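Local coordinates for O-ureido-L-serine synthase (Streptomyces lavendulae, PDB 3X44), which joins hydroxyurea to O-acetyl-L-serine with the help of pyridoxal 5'-phosphate, giving O-ureido-L-serine on the route to the antibiotic D-cycloserine, at residues Asp64-Cys69 with Arg85-Val90. The protein carries 1 engineered substitution. Numbering follows the deposited sequence.
Sequences DTIVEC and RGYRFV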
ATOM      1  N   ASP A  64      12.531  18.748  25.527  1.00 28.17           N
ATOM      2  CA  ASP A  64      11.857  18.262  26.730  1.00 26.37           C
ATOM      3  C   ASP A  64      12.238  16.808  27.005  1.00 25.95           C
ATOM      4  O   ASP A  64      12.622  16.074  26.091  1.00 21.70           O
ATOM      5  CB  ASP A  64      10.342  18.365  26.567  1.00 23.78           C
ATOM      6  CG  ASP A  64       9.788  19.683  27.079  1.00 26.38           C
ATOM      7  OD1 ASP A  64       8.583  19.932  26.872  1.00 25.71           O
ATOM      8  OD2 ASP A  64      10.554  20.468  27.684  1.00 27.11           O
ATOM      9  N   THR A  65      12.123  16.399  28.266  1.00 24.61           N
ATOM     10  CA  THR A  65      12.464  15.038  28.666  1.00 24.62           C
ATOM     11  C   THR A  65      11.226  14.201  29.002  1.00 24.54           C
ATOM     12  O   THR A  65      10.358  14.632  29.756  1.00 21.09           O
ATOM     13  CB  THR A  65      13.406  15.046  29.893  1.00 24.49           C
ATOM     14  OG1 THR A  65      14.677  15.602  29.522  1.00 22.47           O
ATOM     15  CG2 THR A  65      13.606  13.631  30.418  1.00 24.39           C
ATOM     16  N   ILE A  66      11.164  13.000  28.441  1.00 23.21           N
ATOM     17  CA  ILE A  66      10.046  12.094  28.673  1.00 19.48           C
ATOM     18  C   ILE A  66      10.518  10.929  29.535  1.00 21.19           C
ATOM     19  O   ILE A  66      11.581  10.354  29.288  1.00 17.03           O
ATOM     20  CB  ILE A  66       9.489  11.536  27.332  1.00 19.92           C
ATOM     21  CG1 ILE A  66       8.902  12.674  26.495  1.00 16.42           C
ATOM     22  CG2 ILE A  66       8.423  10.483  27.600  1.00 17.98           C
ATOM     23  CD1 ILE A  66       9.179  12.554  25.016  1.00 23.26           C
ATOM     24  N   VAL A  67       9.730  10.593  30.552  1.00 21.51           N
ATOM     25  CA  VAL A  67      10.075   9.490  31.443  1.00 24.37           C
ATOM     26  C   VAL A  67       8.912   8.515  31.539  1.00 23.84           C
ATOM     27  O   VAL A  67       7.750   8.926  31.609  1.00 26.00           O
ATOM     28  CB  VAL A  67      10.434   9.987  32.868  1.00 24.03           C
ATOM     29  CG1 VAL A  67       9.197  10.542  33.565  1.00 24.72           C
ATOM     30  CG2 VAL A  67      11.025   8.840  33.678  1.00 25.00           C
ATOM     31  N   GLU A  68       9.233   7.226  31.546  1.00 21.41           N
ATOM     32  CA  GLU A  68       8.206   6.193  31.616  1.00 20.38           C
ATOM     33  C   GLU A  68       8.722   4.877  32.194  1.00 18.59           C
ATOM     34  O   GLU A  68       9.878   4.504  31.983  1.00 17.28           O
ATOM     35  CB  GLU A  68       7.645   5.943  30.217  1.00 23.02           C
ATOM     36  CG  GLU A  68       6.628   4.820  30.158  1.00 29.14           C
ATOM     37  CD  GLU A  68       5.347   5.181  30.870  1.00 29.20           C
ATOM     38  OE1 GLU A  68       5.361   5.264  32.117  1.00 30.93           O
ATOM     39  OE2 GLU A  68       4.328   5.387  30.181  1.00 32.53           O
ATOM     40  N   CYS A  69       7.869   4.193  32.950  1.00 17.37           N
ATOM     41  CA  CYS A  69       8.227   2.890  33.510  1.00 16.60           C
ATOM     42  C   CYS A  69       7.764   1.919  32.435  1.00 17.55           C
ATOM     43  O   CYS A  69       6.608   1.961  32.017  1.00 18.36           O
ATOM     44  CB  CYS A  69       7.474   2.604  34.811  1.00 19.23           C
ATOM     45  SG  CYS A  69       7.583   0.870  35.299  1.00 20.89           S
ATOM     46  N   ARG A  85      12.078  12.926  16.933  1.00 20.90           N
ATOM     47  CA  ARG A  85      11.419  14.208  17.107  1.00 22.49           C
ATOM     48  C   ARG A  85      12.150  15.283  17.911  1.00 24.78           C
ATOM     49  O   ARG A  85      11.639  16.397  18.062  1.00 23.95           O
ATOM     50  CB  ARG A  85      10.021  13.969  17.683  1.00 21.61           C
ATOM     51  CG  ARG A  85       9.076  13.347  16.673  1.00 21.89           C
ATOM     52  CD  ARG A  85       7.669  13.163  17.229  1.00 24.30           C
ATOM     53  NE  ARG A  85       6.839  14.355  17.049  1.00 21.98           N
ATOM     54  CZ  ARG A  85       6.296  14.732  15.896  1.00 20.16           C
ATOM     55  NH1 ARG A  85       6.486  14.014  14.794  1.00 20.85           N
ATOM     56  NH2 ARG A  85       5.558  15.831  15.844  1.00 20.35           N
ATOM     57  N   GLY A  86      13.340  14.962  18.408  1.00 27.46           N
ATOM     58  CA  GLY A  86      14.111  15.933  19.166  1.00 27.86           C
ATOM     59  C   GLY A  86      13.791  16.017  20.648  1.00 28.92           C
ATOM     60  O   GLY A  86      13.741  17.109  21.214  1.00 30.21           O
ATOM     61  N   TYR A  87      13.576  14.869  21.281  1.00 26.97           N
ATOM     62  CA  TYR A  87      13.282  14.826  22.707  1.00 27.03           C
ATOM     63  C   TYR A  87      14.331  14.003  23.451  1.00 27.55           C
ATOM     64  O   TYR A  87      15.171  13.334  22.839  1.00 26.67           O
ATOM     65  CB  TYR A  87      11.902  14.208  22.958  1.00 28.58           C
ATOM     66  CG  TYR A  87      10.750  15.037  22.441  1.00 27.18           C
ATOM     67  CD1 TYR A  87      10.521  16.322  22.930  1.00 28.05           C
ATOM     68  CD2 TYR A  87       9.906  14.544  21.445  1.00 27.11           C
ATOM     69  CE1 TYR A  87       9.473  17.101  22.435  1.00 29.13           C
ATOM     70  CE2 TYR A  87       8.861  15.316  20.948  1.00 25.36           C
ATOM     71  CZ  TYR A  87       8.652  16.592  21.446  1.00 28.52           C
ATOM     72  OH  TYR A  87       7.625  17.365  20.954  1.00 28.81           O
ATOM     73  N   ARG A  88      14.284  14.083  24.776  1.00 25.75           N
ATOM     74  CA  ARG A  88      15.178  13.323  25.635  1.00 24.79           C
ATOM     75  C   ARG A  88      14.263  12.291  26.281  1.00 22.76           C
ATOM     76  O   ARG A  88      13.109  12.596  26.584  1.00 23.72           O
ATOM     77  CB  ARG A  88      15.806  14.229  26.702  1.00 27.73           C
ATOM     78  CG  ARG A  88      16.990  15.053  26.204  1.00 31.72           C
ATOM     79  CD  ARG A  88      17.009  16.453  26.822  1.00 35.61           C
ATOM     80  NE  ARG A  88      18.210  17.205  26.460  1.00 39.01           N
ATOM     81  CZ  ARG A  88      18.422  18.483  26.769  1.00 40.12           C
ATOM     82  NH1 ARG A  88      17.511  19.166  27.453  1.00 42.39           N
ATOM     83  NH2 ARG A  88      19.549  19.078  26.403  1.00 40.16           N
ATOM     84  N   PHE A  89      14.761  11.076  26.478  1.00 20.28           N
ATOM     85  CA  PHE A  89      13.959  10.019  27.079  1.00 18.77           C
ATOM     86  C   PHE A  89      14.703   9.269  28.188  1.00 20.22           C
ATOM     87  O   PHE A  89      15.902   8.997  28.079  1.00 21.38           O
ATOM     88  CB  PHE A  89      13.500   9.020  26.002  1.00 18.63           C
ATOM     89  CG  PHE A  89      12.696   7.874  26.553  1.00 21.21           C
ATOM     90  CD1 PHE A  89      11.472   8.105  27.179  1.00 21.04           C
ATOM     91  CD2 PHE A  89      13.185   6.572  26.502  1.00 20.83           C
ATOM     92  CE1 PHE A  89      10.748   7.065  27.755  1.00 18.04           C
ATOM     93  CE2 PHE A  89      12.474   5.519  27.072  1.00 23.86           C
ATOM     94  CZ  PHE A  89      11.251   5.765  27.703  1.00 20.20           C
ATOM     95  N   VAL A  90      13.975   8.938  29.250  1.00 17.71           N
ATOM     96  CA  VAL A  90      14.529   8.216  30.390  1.00 17.02           C
ATOM     97  C   VAL A  90      13.621   7.035  30.692  1.00 18.48           C
ATOM     98  O   VAL A  90      12.459   7.223  31.049  1.00 20.60           O
ATOM     99  CB  VAL A  90      14.564   9.090  31.666  1.00 19.19           C
ATOM    100  CG1 VAL A  90      15.260   8.329  32.790  1.00 17.85           C
ATOM    101  CG2 VAL A  90      15.254  10.404  31.390  1.00 16.24           C
TER
HETATM  102  O   HOH W   1      14.918  18.027  29.085  1.00 26.14           O
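Ile-66 bonds to Arg-88 O and Val-90 N across two adjacent parallel strands, the middle of a run of main-chain bonds. Arg-88 N donates to Asp-64 O (2.9 Å), Ile-66 N to Arg-88 O (2.7 Å) and Val-90 N to Ile-66 O (2.8 Å), while the bond from Glu-68 N to Val-90 O is longer at 3.3 Å. The carbonyl oxygens of Arg-88, Ile-66 and Val-90 also take CA-H...O contacts, from Thr-65, Phe-89 and Val-67 respectively.

Apolar packing differs on the two faces. On one, Ile-66 CD1 lies 3.8 Å from Tyr-87 CB, at the root of the ring, while CG2, anti to the backbone N, runs 3.9 Å from Phe-89 CD1. With CG likewise anti to its own N (chi1 178°), the end of the Phe-89 side chain comes nearer the neighbouring strand, CD1 standing 3.1 Å from Ile-66 O; the ring turns an edge to Ile-66 CB and brings CE1 near Glu-68 CB. Leu-78 and Ala-79 of helix 73-85 also touch this ring. On the other face Thr-65 CG2 meets Val-90 CG2 at 3.8 Å and Val-67 CG2 approaches Val-90 CB; Trp-314 of a second subunit packs on Val-90.

Thr-65 OG1 sits against Arg-88 CB. Tyr-87 OH hydrogen-bonds to Glu-55 OE1. Glu-68 turns its carboxylate away: OE1 accepts from Cys-69 N through its anti lone pair and pairs with Arg-139, and OE2 accepts from Gln-142 N.

Together these bonds join side by side the two strands of the beta-alpha-beta unit 65-70, 73-85, 88-94, with the connecting helix packed on the face of Ile-66 and Phe-89; the several donors round Glu-68, whose side chain is about 7 Å from that of Thr-178, which binds the cofactor, probably favour its ionised form.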